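Replication protein B (Plasmid RSF1010, PDB 3H20) is a plasmid-encoded primase that probably makes short primers on single-stranded DNA, releasing diphosphate, to start replication of the plasmid. Local coordinates at residues V74-L79 with R125-E130; D85-E90 with A107-A112; S268-E273 with A280-R285. One frame throughout, in Å; residues are numbered along the deposited sequence.

Contact 1. Residues V74-L79 with R125-E130; sequences VLVDDL and RTLASE. With SO4 (sulfate ion), chain D.
Leu127, on the inner side of helix 117-130, pushes one methyl between two valines of strand 73-79. Leu127 CD1 lies 4.0 Å from Val74 CG1 and 3.9 Å from Val76 CG2. The two valines share a rotamer but use different methyls. With CG1 anti to the backbone N in both (chi1 175° and -166°), CG1 leans forward along the strand and CG2 leans back. Leu127 meets the strand between them, so the forward methyl of Val74 and the backward methyl of Val76 are the ones that touch it. Val76 CG2 also reaches the root of the leucine, 4.0 Å from Leu127 CB, and these two side chains cross at about a right angle. Branched, compact valines suit an extended strand, while the longer leucine spans the gap from the helix. Where the backbones come nearest, at Val76 and Ala128 (CA to CA 6.2 Å), the helix carries only a methyl group.

On the helix's outward side, Arg125 bends at chi3 (-63°) and offers its guanidinium edge, in plane, to a sulfate probably taken from the crystallisation liquor. The bond from Arg125 NH1 to sulfate O2 is weak, at 3.3 Å; Ser140 also holds the ion, and Gln122 takes Arg125 NH2.

Strand 73-79 is an outermost strand of its four-stranded antiparallel sheet. Helix 117-130 lies over one face of it, where Val74 also touches Arg120 and Ala124, while Leu75 points away from the helix and packs on Trp108 of the adjoining strand 104-110.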
ATOM      1  N   VAL A  74      -9.770  14.217  -5.779  1.00 33.51           N
ATOM      2  CA  VAL A  74      -9.083  13.592  -4.633  1.00 33.59           C
ATOM      3  C   VAL A  74      -9.911  13.774  -3.358  1.00 33.16           C
ATOM      4  O   VAL A  74     -10.223  14.908  -2.983  1.00 33.29           O
ATOM      5  CB  VAL A  74      -7.656  14.195  -4.452  1.00 33.36           C
ATOM      6  CG1 VAL A  74      -6.981  13.653  -3.192  1.00 33.54           C
ATOM      7  CG2 VAL A  74      -6.797  13.869  -5.677  1.00 32.92           C
ATOM      8  N   LEU A  75     -10.254  12.667  -2.698  1.00 32.92           N
ATOM      9  CA  LEU A  75     -11.025  12.696  -1.437  1.00 32.37           C
ATOM     10  C   LEU A  75     -10.164  13.005  -0.208  1.00 32.09           C
ATOM     11  O   LEU A  75      -9.115  12.375  -0.000  1.00 31.30           O
ATOM     12  CB  LEU A  75     -11.746  11.350  -1.207  1.00 31.88           C
ATOM     13  CG  LEU A  75     -12.598  11.204   0.067  1.00 32.88           C
ATOM     14  CD1 LEU A  75     -13.823  12.107   0.015  1.00 31.83           C
ATOM     15  CD2 LEU A  75     -13.033   9.752   0.314  1.00 32.66           C
ATOM     16  N   VAL A  76     -10.645  13.945   0.616  1.00 31.84           N
ATOM     17  CA  VAL A  76     -10.062  14.259   1.931  1.00 32.09           C
ATOM     18  C   VAL A  76     -11.135  14.057   3.023  1.00 32.59           C
ATOM     19  O   VAL A  76     -12.182  14.714   3.008  1.00 31.90           O
ATOM     20  CB  VAL A  76      -9.518  15.718   1.980  1.00 32.17           C
ATOM     21  CG1 VAL A  76      -8.633  15.918   3.207  1.00 31.69           C
ATOM     22  CG2 VAL A  76      -8.722  16.046   0.719  1.00 32.27           C
ATOM     23  N   ASP A  77     -10.860  13.150   3.964  1.00 32.93           N
ATOM     24  CA  ASP A  77     -11.861  12.616   4.899  1.00 34.45           C
ATOM     25  C   ASP A  77     -11.625  13.118   6.338  1.00 34.83           C
ATOM     26  O   ASP A  77     -10.488  13.424   6.705  1.00 34.93           O
ATOM     27  CB  ASP A  77     -11.768  11.079   4.862  1.00 34.98           C
ATOM     28  CG  ASP A  77     -12.997  10.386   5.432  1.00 36.86           C
ATOM     29  OD1 ASP A  77     -14.067  11.020   5.536  1.00 37.76           O
ATOM     30  OD2 ASP A  77     -12.877   9.191   5.785  1.00 39.28           O
ATOM     31  N   ASP A  78     -12.696  13.212   7.132  1.00 34.96           N
ATOM     32  CA  ASP A  78     -12.635  13.528   8.580  1.00 35.55           C
ATOM     33  C   ASP A  78     -12.127  14.954   8.872  1.00 34.44           C
ATOM     34  O   ASP A  78     -11.239  15.150   9.697  1.00 34.70           O
ATOM     35  CB  ASP A  78     -11.824  12.457   9.354  1.00 36.48           C
ATOM     36  CG  ASP A  78     -12.170  12.387  10.853  1.00 40.34           C
ATOM     37  OD1 ASP A  78     -13.332  12.655  11.247  1.00 45.22           O
ATOM     38  OD2 ASP A  78     -11.280  12.015  11.653  1.00 44.01           O
ATOM     39  N   LEU A  79     -12.722  15.943   8.204  1.00 33.25           N
ATOM     40  CA  LEU A  79     -12.347  17.356   8.348  1.00 32.28           C
ATOM     41  C   LEU A  79     -13.331  18.141   9.227  1.00 31.86           C
ATOM     42  O   LEU A  79     -14.527  17.865   9.219  1.00 31.37           O
ATOM     43  CB  LEU A  79     -12.285  18.026   6.959  1.00 32.50           C
ATOM     44  CG  LEU A  79     -11.230  17.529   5.957  1.00 32.04           C
ATOM     45  CD1 LEU A  79     -11.603  17.964   4.548  1.00 33.39           C
ATOM     46  CD2 LEU A  79      -9.826  18.018   6.333  1.00 33.18           C
ATOM     47  N   ARG A 125      -2.574  11.299  -0.015  1.00 33.46           N
ATOM     48  CA  ARG A 125      -1.732  11.174   1.172  1.00 34.06           C
ATOM     49  C   ARG A 125      -1.164  12.528   1.616  1.00 34.26           C
ATOM     50  O   ARG A 125      -1.084  12.816   2.814  1.00 33.91           O
ATOM     51  CB  ARG A 125      -0.595  10.171   0.924  1.00 34.17           C
ATOM     52  CG  ARG A 125      -1.073   8.728   0.747  1.00 34.25           C
ATOM     53  CD  ARG A 125       0.081   7.740   0.742  1.00 34.90           C
ATOM     54  NE  ARG A 125       1.001   7.935  -0.380  1.00 36.45           N
ATOM     55  CZ  ARG A 125       0.824   7.436  -1.602  1.00 37.28           C
ATOM     56  NH1 ARG A 125      -0.248   6.700  -1.888  1.00 36.59           N
ATOM     57  NH2 ARG A 125       1.732   7.670  -2.543  1.00 38.01           N
ATOM     58  N   THR A 126      -0.777  13.353   0.640  1.00 34.06           N
ATOM     59  CA  THR A 126      -0.211  14.679   0.909  1.00 34.17           C
ATOM     60  C   THR A 126      -1.241  15.591   1.586  1.00 33.99           C
ATOM     61  O   THR A 126      -0.935  16.238   2.595  1.00 34.11           O
ATOM     62  CB  THR A 126       0.379  15.314  -0.397  1.00 34.36           C
ATOM     63  OG1 THR A 126       1.544  14.579  -0.787  1.00 34.35           O
ATOM     64  CG2 THR A 126       0.763  16.774  -0.201  1.00 33.71           C
ATOM     65  N   LEU A 127      -2.462  15.604   1.056  1.00 33.90           N
ATOM     66  CA  LEU A 127      -3.530  16.432   1.606  1.00 33.82           C
ATOM     67  C   LEU A 127      -3.979  15.937   2.980  1.00 33.99           C
ATOM     68  O   LEU A 127      -4.269  16.751   3.864  1.00 33.95           O
ATOM     69  CB  LEU A 127      -4.722  16.512   0.639  1.00 33.62           C
ATOM     70  CG  LEU A 127      -4.527  17.278  -0.680  1.00 34.75           C
ATOM     71  CD1 LEU A 127      -5.748  17.123  -1.596  1.00 32.87           C
ATOM     72  CD2 LEU A 127      -4.234  18.772  -0.435  1.00 35.19           C
ATOM     73  N   ALA A 128      -4.012  14.612   3.166  1.00 33.68           N
ATOM     74  CA  ALA A 128      -4.356  14.047   4.469  1.00 34.20           C
ATOM     75  C   ALA A 128      -3.317  14.459   5.514  1.00 34.73           C
ATOM     76  O   ALA A 128      -3.659  14.777   6.657  1.00 34.60           O
ATOM     77  CB  ALA A 128      -4.477  12.531   4.383  1.00 34.11           C
ATOM     78  N   SER A 129      -2.049  14.461   5.107  1.00 35.15           N
ATOM     79  CA  SER A 129      -0.964  14.932   5.957  1.00 35.98           C
ATOM     80  C   SER A 129      -1.033  16.443   6.216  1.00 36.42           C
ATOM     81  O   SER A 129      -0.881  16.878   7.367  1.00 36.87           O
ATOM     82  CB  SER A 129       0.395  14.551   5.359  1.00 35.97           C
ATOM     83  OG  SER A 129       1.435  14.952   6.221  1.00 37.04           O
ATOM     84  N   GLU A 130      -1.260  17.231   5.160  1.00 36.80           N
ATOM     85  CA  GLU A 130      -1.341  18.696   5.263  1.00 37.40           C
ATOM     86  C   GLU A 130      -2.365  19.153   6.298  1.00 37.09           C
ATOM     87  O   GLU A 130      -2.103  20.083   7.057  1.00 37.35           O
ATOM     88  CB  GLU A 130      -1.660  19.343   3.899  1.00 37.21           C
ATOM     89  CG  GLU A 130      -0.438  19.574   3.000  1.00 38.71           C
ATOM     90  CD  GLU A 130      -0.771  20.210   1.636  1.00 38.97           C
ATOM     91  OE1 GLU A 130      -1.909  20.691   1.439  1.00 38.34           O
ATOM     92  OE2 GLU A 130       0.127  20.221   0.753  1.00 42.44           O
TER
HETATM   93  S   SO4 D 326      -3.032   4.522  -4.342  1.00 53.81           S
HETATM   94  O1  SO4 D 326      -3.376   3.184  -3.854  1.00 53.59           O
HETATM   95  O2  SO4 D 326      -1.586   4.747  -4.254  1.00 53.69           O
HETATM   96  O3  SO4 D 326      -3.444   4.661  -5.735  1.00 53.58           O
HETATM   97  O4  SO4 D 326      -3.717   5.507  -3.520  1.00 52.25           O

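Contact 2. Residues D85-E90 with A107-A112; sequences DDMKAE and AWVKVA
A split beta-alpha-beta unit frames this contact: strand 73-79 leads through helix 81-89 to the parallel strand 96-99, and strand 104-110 runs antiparallel between the two. Helix 81-89 thus crosses over the sheet and presses one long side chain, Met87, onto strand 104-110, the central strand of this unit in the N-terminal primase domain. The backbones stay well apart, with 9.8 Å between Met87 CA and Val109 CA, and an unbranched, flexible methionine suits such a span. Its neighbours on the strand, Ala107 and Val109, are two residues apart and therefore face the helix together, whereas Trp108 between them points to the other side of the sheet. Alanine and valine are short enough to let the thioether end settle on them. Leu79 and Tyr131 also touch Met87, so the cluster is apolar for the most part, and no hydrogen bond links the two segments. Met87 runs extended through chi2 and then turns at chi3 (67°), which swings CE down onto the strand and keeps the sulfur farther back. That terminal methyl does all the touching: Met87 CE is 4.4 Å from Ala107 CB and 3.7 Å from CG2 of Val109, the valine methyl that lies beside its own backbone N.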
ATOM      1  N   ASP A  85     -11.658  25.989   6.203  1.00 31.40           N
ATOM      2  CA  ASP A  85     -11.218  27.392   6.159  1.00 31.56           C
ATOM      3  C   ASP A  85      -9.747  27.504   5.749  1.00 31.89           C
ATOM      4  O   ASP A  85      -9.380  28.335   4.905  1.00 31.71           O
ATOM      5  CB  ASP A  85     -11.397  28.066   7.526  1.00 31.43           C
ATOM      6  CG  ASP A  85     -12.857  28.234   7.940  1.00 32.70           C
ATOM      7  OD1 ASP A  85     -13.732  28.383   7.078  1.00 33.28           O
ATOM      8  OD2 ASP A  85     -13.122  28.249   9.161  1.00 34.05           O
ATOM      9  N   ASP A  86      -8.900  26.680   6.365  1.00 31.66           N
ATOM     10  CA  ASP A  86      -7.480  26.632   6.020  1.00 31.92           C
ATOM     11  C   ASP A  86      -7.255  26.172   4.574  1.00 31.92           C
ATOM     12  O   ASP A  86      -6.481  26.788   3.847  1.00 31.45           O
ATOM     13  CB  ASP A  86      -6.712  25.741   7.008  1.00 31.97           C
ATOM     14  CG  ASP A  86      -6.553  26.383   8.377  1.00 32.53           C
ATOM     15  OD1 ASP A  86      -6.924  27.567   8.532  1.00 32.31           O
ATOM     16  OD2 ASP A  86      -6.042  25.711   9.307  1.00 33.38           O
ATOM     17  N   MET A  87      -7.938  25.099   4.168  1.00 32.25           N
ATOM     18  CA  MET A  87      -7.831  24.565   2.794  1.00 32.87           C
ATOM     19  C   MET A  87      -8.105  25.638   1.740  1.00 32.86           C
ATOM     20  O   MET A  87      -7.307  25.830   0.809  1.00 34.21           O
ATOM     21  CB  MET A  87      -8.770  23.359   2.598  1.00 32.36           C
ATOM     22  CG  MET A  87      -8.363  22.096   3.410  1.00 32.80           C
ATOM     23  SD  MET A  87      -9.509  20.705   3.153  1.00 35.23           S
ATOM     24  CE  MET A  87      -9.181  20.317   1.429  1.00 33.63           C
ATOM     25  N   LYS A  88      -9.223  26.340   1.888  1.00 32.77           N
ATOM     26  CA  LYS A  88      -9.598  27.427   0.972  1.00 32.89           C
ATOM     27  C   LYS A  88      -8.559  28.560   0.914  1.00 32.43           C
ATOM     28  O   LYS A  88      -8.242  29.054  -0.178  1.00 31.88           O
ATOM     29  CB  LYS A  88     -10.975  27.988   1.333  1.00 32.77           C
ATOM     30  CG  LYS A  88     -12.138  27.035   1.036  1.00 33.40           C
ATOM     31  CD  LYS A  88     -13.465  27.636   1.528  1.00 34.87           C
ATOM     32  CE  LYS A  88     -14.619  26.668   1.325  1.00 36.56           C
ATOM     33  NZ  LYS A  88     -15.914  27.308   1.719  1.00 39.44           N
ATOM     34  N   ALA A  89      -8.034  28.962   2.076  1.00 31.87           N
ATOM     35  CA  ALA A  89      -7.091  30.083   2.165  1.00 31.94           C
ATOM     36  C   ALA A  89      -5.692  29.726   1.647  1.00 31.69           C
ATOM     37  O   ALA A  89      -4.829  30.601   1.496  1.00 31.61           O
ATOM     38  CB  ALA A  89      -7.009  30.600   3.608  1.00 32.27           C
ATOM     39  N   GLU A  90      -5.486  28.438   1.388  1.00 31.70           N
ATOM     40  CA  GLU A  90      -4.221  27.895   0.899  1.00 31.84           C
ATOM     41  C   GLU A  90      -4.315  27.362  -0.542  1.00 31.71           C
ATOM     42  O   GLU A  90      -3.384  26.721  -1.042  1.00 31.47           O
ATOM     43  CB  GLU A  90      -3.723  26.795   1.853  1.00 31.96           C
ATOM     44  CG  GLU A  90      -3.333  27.355   3.242  1.00 32.10           C
ATOM     45  CD  GLU A  90      -3.125  26.292   4.323  1.00 33.25           C
ATOM     46  OE1 GLU A  90      -3.033  25.086   4.008  1.00 34.39           O
ATOM     47  OE2 GLU A  90      -3.045  26.679   5.509  1.00 34.86           O
ATOM     48  N   ALA A 107     -14.218  16.428   1.843  1.00 34.34           N
ATOM     49  CA  ALA A 107     -14.065  17.291   0.670  1.00 34.30           C
ATOM     50  C   ALA A 107     -13.483  16.504  -0.505  1.00 34.25           C
ATOM     51  O   ALA A 107     -12.621  15.646  -0.310  1.00 35.01           O
ATOM     52  CB  ALA A 107     -13.169  18.496   1.005  1.00 34.48           C
ATOM     53  N   TRP A 108     -13.963  16.783  -1.716  1.00 34.17           N
ATOM     54  CA  TRP A 108     -13.312  16.314  -2.926  1.00 34.15           C
ATOM     55  C   TRP A 108     -12.600  17.521  -3.527  1.00 34.13           C
ATOM     56  O   TRP A 108     -13.222  18.555  -3.764  1.00 33.47           O
ATOM     57  CB  TRP A 108     -14.324  15.764  -3.939  1.00 34.65           C
ATOM     58  CG  TRP A 108     -15.045  14.477  -3.509  1.00 34.53           C
ATOM     59  CD1 TRP A 108     -16.204  14.391  -2.802  1.00 35.55           C
ATOM     60  CD2 TRP A 108     -14.660  13.128  -3.810  1.00 35.54           C
ATOM     61  NE1 TRP A 108     -16.561  13.073  -2.618  1.00 36.55           N
ATOM     62  CE2 TRP A 108     -15.639  12.275  -3.238  1.00 36.41           C
ATOM     63  CE3 TRP A 108     -13.590  12.555  -4.504  1.00 34.94           C
ATOM     64  CZ2 TRP A 108     -15.575  10.883  -3.339  1.00 35.09           C
ATOM     65  CZ3 TRP A 108     -13.522  11.165  -4.593  1.00 35.67           C
ATOM     66  CH2 TRP A 108     -14.508  10.349  -4.009  1.00 35.06           C
ATOM     67  N   VAL A 109     -11.294  17.398  -3.745  1.00 34.14           N
ATOM     68  CA  VAL A 109     -10.496  18.481  -4.347  1.00 33.56           C
ATOM     69  C   VAL A 109     -10.148  18.076  -5.786  1.00 34.04           C
ATOM     70  O   VAL A 109      -9.588  16.991  -6.007  1.00 33.32           O
ATOM     71  CB  VAL A 109      -9.192  18.734  -3.540  1.00 34.41           C
ATOM     72  CG1 VAL A 109      -8.321  19.844  -4.182  1.00 33.76           C
ATOM     73  CG2 VAL A 109      -9.495  19.062  -2.070  1.00 33.32           C
ATOM     74  N   LYS A 110     -10.485  18.945  -6.747  1.00 33.45           N
ATOM     75  CA  LYS A 110     -10.162  18.739  -8.153  1.00 33.35           C
ATOM     76  C   LYS A 110      -8.810  19.393  -8.437  1.00 33.57           C
ATOM     77  O   LYS A 110      -8.672  20.622  -8.347  1.00 33.09           O
ATOM     78  CB  LYS A 110     -11.235  19.346  -9.075  1.00 33.85           C
ATOM     79  CG  LYS A 110     -10.955  19.109 -10.587  1.00 33.46           C
ATOM     80  CD  LYS A 110     -12.061  19.628 -11.499  1.00 33.76           C
ATOM     81  CE  LYS A 110     -11.656  19.417 -12.975  1.00 34.87           C
ATOM     82  NZ  LYS A 110     -12.739  19.756 -13.949  1.00 35.70           N
ATOM     83  N   VAL A 111      -7.812  18.571  -8.768  1.00 33.03           N
ATOM     84  CA  VAL A 111      -6.465  19.091  -9.045  1.00 32.56           C
ATOM     85  C   VAL A 111      -6.155  19.292 -10.532  1.00 33.00           C
ATOM     86  O   VAL A 111      -5.221  20.014 -10.876  1.00 32.83           O
ATOM     87  CB  VAL A 111      -5.367  18.207  -8.387  1.00 32.93           C
ATOM     88  CG1 VAL A 111      -5.512  18.236  -6.864  1.00 32.42           C
ATOM     89  CG2 VAL A 111      -5.416  16.765  -8.931  1.00 33.66           C
ATOM     90  N   ALA A 112      -6.928  18.635 -11.400  1.00 32.86           N
ATOM     91  CA  ALA A 112      -6.696  18.632 -12.849  1.00 33.74           C
ATOM     92  C   ALA A 112      -7.927  18.076 -13.549  1.00 34.10           C
ATOM     93  O   ALA A 112      -8.778  17.482 -12.904  1.00 33.91           O
ATOM     94  CB  ALA A 112      -5.466  17.771 -13.198  1.00 33.81           C
TER

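Contact 3. Residues S268-E273 with A280-R285; sequences SPALAE and ADYIER
Ser268 OG is gripped by two partners. It accepts the backbone N-H of Leu271 (Ser268 OG to Leu271 N 3.0 Å, N-H...O angle 155°), which makes Ser268 the N-cap of the short, weakly bonded helix 269-272, and it is hydrogen-bonded to Asp243 OD2 on helix 239-252. A small hydroxyl suits this place, and Pro269, which has no N-H to satisfy, suits the first turn that follows. Tyr282, from helix 279-291, brings its OH to the same Asp243 oxygen. Its CG stands anti to the backbone N (chi1 166°), which sends the ring out from its helix toward the capped turn.

One ring edge faces Ser268 and Leu271, with Leu271 CD1 4.1 Å from Tyr282 CD2. Nearer the tip, Ala270 CB approaches obliquely, 3.6 Å from Tyr282 OH; a methyl is small enough to sit beside the hydroxyl. Leu271 also turns its CD1 to the next residue along, 3.6 Å from Ile283 CD1, the two side chains crossing obliquely. The tyrosine also touches Met264 of helix 257-267 and Ser240 of helix 239-252.

With a phenylalanine at Tyr282 the hydroxyl is gone, which would probably leave Asp243 held here by Ser268 and the ring less firmly fixed in its rotation.

Two hydroxyls meeting at one carboxylate oxygen would be expected to stabilise the ionised form of Asp243. The chemistry thus implies that two hydroxyls hydrogen-bonded to one carboxylate oxygen, reinforced by the Leu271-Ile283 patch, tie three helices of the C-terminal bundle together.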
ATOM      1  N   SER A 268      34.999 -24.868  -3.369  1.00 31.89           N
ATOM      2  CA  SER A 268      35.991 -24.787  -2.284  1.00 32.07           C
ATOM      3  C   SER A 268      37.435 -24.754  -2.771  1.00 32.65           C
ATOM      4  O   SER A 268      37.889 -25.701  -3.414  1.00 32.61           O
ATOM      5  CB  SER A 268      35.824 -25.936  -1.282  1.00 31.99           C
ATOM      6  OG  SER A 268      36.909 -25.964  -0.365  1.00 31.26           O
ATOM      7  N   PRO A 269      38.165 -23.667  -2.462  1.00 33.38           N
ATOM      8  CA  PRO A 269      39.597 -23.645  -2.765  1.00 33.74           C
ATOM      9  C   PRO A 269      40.370 -24.692  -1.960  1.00 33.97           C
ATOM     10  O   PRO A 269      41.286 -25.306  -2.501  1.00 34.17           O
ATOM     11  CB  PRO A 269      40.032 -22.227  -2.378  1.00 33.49           C
ATOM     12  CG  PRO A 269      38.990 -21.742  -1.435  1.00 34.41           C
ATOM     13  CD  PRO A 269      37.707 -22.402  -1.851  1.00 33.82           C
ATOM     14  N   ALA A 270      39.996 -24.906  -0.695  1.00 34.48           N
ATOM     15  CA  ALA A 270      40.654 -25.921   0.140  1.00 35.43           C
ATOM     16  C   ALA A 270      40.504 -27.332  -0.446  1.00 36.00           C
ATOM     17  O   ALA A 270      41.431 -28.146  -0.369  1.00 36.15           O
ATOM     18  CB  ALA A 270      40.131 -25.878   1.577  1.00 35.20           C
ATOM     19  N   LEU A 271      39.339 -27.609  -1.030  1.00 36.84           N
ATOM     20  CA  LEU A 271      39.058 -28.901  -1.654  1.00 37.94           C
ATOM     21  C   LEU A 271      39.897 -29.135  -2.907  1.00 38.53           C
ATOM     22  O   LEU A 271      40.385 -30.243  -3.124  1.00 38.78           O
ATOM     23  CB  LEU A 271      37.573 -29.035  -2.001  1.00 37.97           C
ATOM     24  CG  LEU A 271      37.212 -30.321  -2.752  1.00 38.65           C
ATOM     25  CD1 LEU A 271      36.716 -31.377  -1.786  1.00 38.98           C
ATOM     26  CD2 LEU A 271      36.196 -30.059  -3.844  1.00 38.71           C
ATOM     27  N   ALA A 272      40.052 -28.099  -3.731  1.00 39.40           N
ATOM     28  CA  ALA A 272      40.834 -28.195  -4.975  1.00 40.16           C
ATOM     29  C   ALA A 272      42.258 -28.699  -4.731  1.00 40.71           C
ATOM     30  O   ALA A 272      42.894 -29.259  -5.631  1.00 40.61           O
ATOM     31  CB  ALA A 272      40.860 -26.857  -5.693  1.00 40.22           C
ATOM     32  N   GLU A 273      42.737 -28.499  -3.506  1.00 41.46           N
ATOM     33  CA  GLU A 273      44.050 -28.976  -3.074  1.00 42.34           C
ATOM     34  C   GLU A 273      44.088 -30.481  -2.774  1.00 42.52           C
ATOM     35  O   GLU A 273      45.150 -31.102  -2.860  1.00 42.58           O
ATOM     36  CB  GLU A 273      44.518 -28.186  -1.847  1.00 42.55           C
ATOM     37  CG  GLU A 273      44.970 -26.772  -2.177  1.00 43.77           C
ATOM     38  CD  GLU A 273      45.611 -26.069  -0.996  1.00 44.96           C
ATOM     39  OE1 GLU A 273      44.876 -25.676  -0.061  1.00 44.40           O
ATOM     40  OE2 GLU A 273      46.852 -25.889  -1.020  1.00 45.34           O
ATOM     41  N   ALA A 280      36.519 -36.452  -1.394  1.00 40.16           N
ATOM     42  CA  ALA A 280      35.293 -36.908  -0.735  1.00 39.70           C
ATOM     43  C   ALA A 280      35.421 -37.000   0.784  1.00 39.35           C
ATOM     44  O   ALA A 280      34.501 -36.610   1.504  1.00 39.29           O
ATOM     45  CB  ALA A 280      34.837 -38.243  -1.317  1.00 39.79           C
ATOM     46  N   ASP A 281      36.566 -37.500   1.254  1.00 38.71           N
ATOM     47  CA  ASP A 281      36.834 -37.646   2.688  1.00 38.06           C
ATOM     48  C   ASP A 281      36.860 -36.306   3.426  1.00 37.60           C
ATOM     49  O   ASP A 281      36.336 -36.196   4.540  1.00 37.12           O
ATOM     50  CB  ASP A 281      38.149 -38.392   2.919  1.00 38.22           C
ATOM     51  N   TYR A 282      37.477 -35.300   2.807  1.00 36.90           N
ATOM     52  CA  TYR A 282      37.563 -33.969   3.404  1.00 36.54           C
ATOM     53  C   TYR A 282      36.178 -33.342   3.568  1.00 36.16           C
ATOM     54  O   TYR A 282      35.877 -32.791   4.628  1.00 36.01           O
ATOM     55  CB  TYR A 282      38.507 -33.052   2.610  1.00 36.60           C
ATOM     56  CG  TYR A 282      38.385 -31.587   2.980  1.00 36.26           C
ATOM     57  CD1 TYR A 282      38.816 -31.119   4.225  1.00 36.54           C
ATOM     58  CD2 TYR A 282      37.828 -30.672   2.090  1.00 36.37           C
ATOM     59  CE1 TYR A 282      38.689 -29.777   4.572  1.00 37.10           C
ATOM     60  CE2 TYR A 282      37.702 -29.326   2.425  1.00 36.47           C
ATOM     61  CZ  TYR A 282      38.136 -28.887   3.666  1.00 36.52           C
ATOM     62  OH  TYR A 282      38.005 -27.560   4.001  1.00 36.07           O
ATOM     63  N   ILE A 283      35.345 -33.445   2.530  1.00 36.03           N
ATOM     64  CA  ILE A 283      33.953 -32.961   2.578  1.00 36.04           C
ATOM     65  C   ILE A 283      33.146 -33.662   3.684  1.00 35.90           C
ATOM     66  O   ILE A 283      32.502 -33.000   4.504  1.00 35.98           O
ATOM     67  CB  ILE A 283      33.226 -33.151   1.218  1.00 36.12           C
ATOM     68  CG1 ILE A 283      33.859 -32.280   0.129  1.00 36.41           C
ATOM     69  CG2 ILE A 283      31.739 -32.824   1.346  1.00 36.20           C
ATOM     70  CD1 ILE A 283      33.437 -32.649  -1.296  1.00 36.02           C
ATOM     71  N   GLU A 284      33.191 -34.995   3.693  1.00 35.75           N
ATOM     72  CA  GLU A 284      32.465 -35.822   4.660  1.00 35.72           C
ATOM     73  C   GLU A 284      32.832 -35.464   6.099  1.00 35.19           C
ATOM     74  O   GLU A 284      31.957 -35.339   6.953  1.00 35.09           O
ATOM     75  CB  GLU A 284      32.727 -37.316   4.377  1.00 35.97           C
ATOM     76  CG  GLU A 284      32.532 -38.273   5.572  1.00 37.84           C
ATOM     77  CD  GLU A 284      31.080 -38.676   5.816  1.00 39.96           C
ATOM     78  OE1 GLU A 284      30.432 -39.209   4.889  1.00 41.18           O
ATOM     79  OE2 GLU A 284      30.591 -38.484   6.949  1.00 41.73           O
ATOM     80  N   ARG A 285      34.128 -35.300   6.354  1.00 34.87           N
ATOM     81  CA  ARG A 285      34.618 -34.955   7.685  1.00 34.74           C
ATOM     82  C   ARG A 285      34.209 -33.535   8.082  1.00 33.97           C
ATOM     83  O   ARG A 285      33.779 -33.300   9.218  1.00 33.91           O
ATOM     84  CB  ARG A 285      36.136 -35.140   7.757  1.00 35.02           C
ATOM     85  CG  ARG A 285      36.735 -34.967   9.148  1.00 37.06           C
ATOM     86  CD  ARG A 285      38.063 -35.717   9.311  1.00 39.87           C
ATOM     87  NE  ARG A 285      38.951 -35.577   8.154  1.00 42.28           N
ATOM     88  CZ  ARG A 285      39.672 -34.493   7.871  1.00 43.86           C
ATOM     89  NH1 ARG A 285      39.618 -33.419   8.653  1.00 45.09           N
ATOM     90  NH2 ARG A 285      40.436 -34.475   6.788  1.00 43.65           N
TER

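Contacts 1 and 2 belong to the N-terminal primase domain, their centres 10 Å apart. Contact 2 falls wholly between the two segments of contact 1 in sequence, and the two share one sheet: strands 73-79 and 104-110 are antiparallel neighbours, bonded from Val76 N to Ala107 O (2.8 Å). The paired residues Val76 and Ala107, and Val74 and Val109, send their side chains to one face, which helices 117-130 and 81-89 therefore both cover; Leu79 also touches Met87 there. Contact 3 comes later in the chain, in the C-terminal helical domain, its centre 64 Å and 71 Å from those of contacts 1 and 2. Primase body and helical bundle thus form separate cores within one chain.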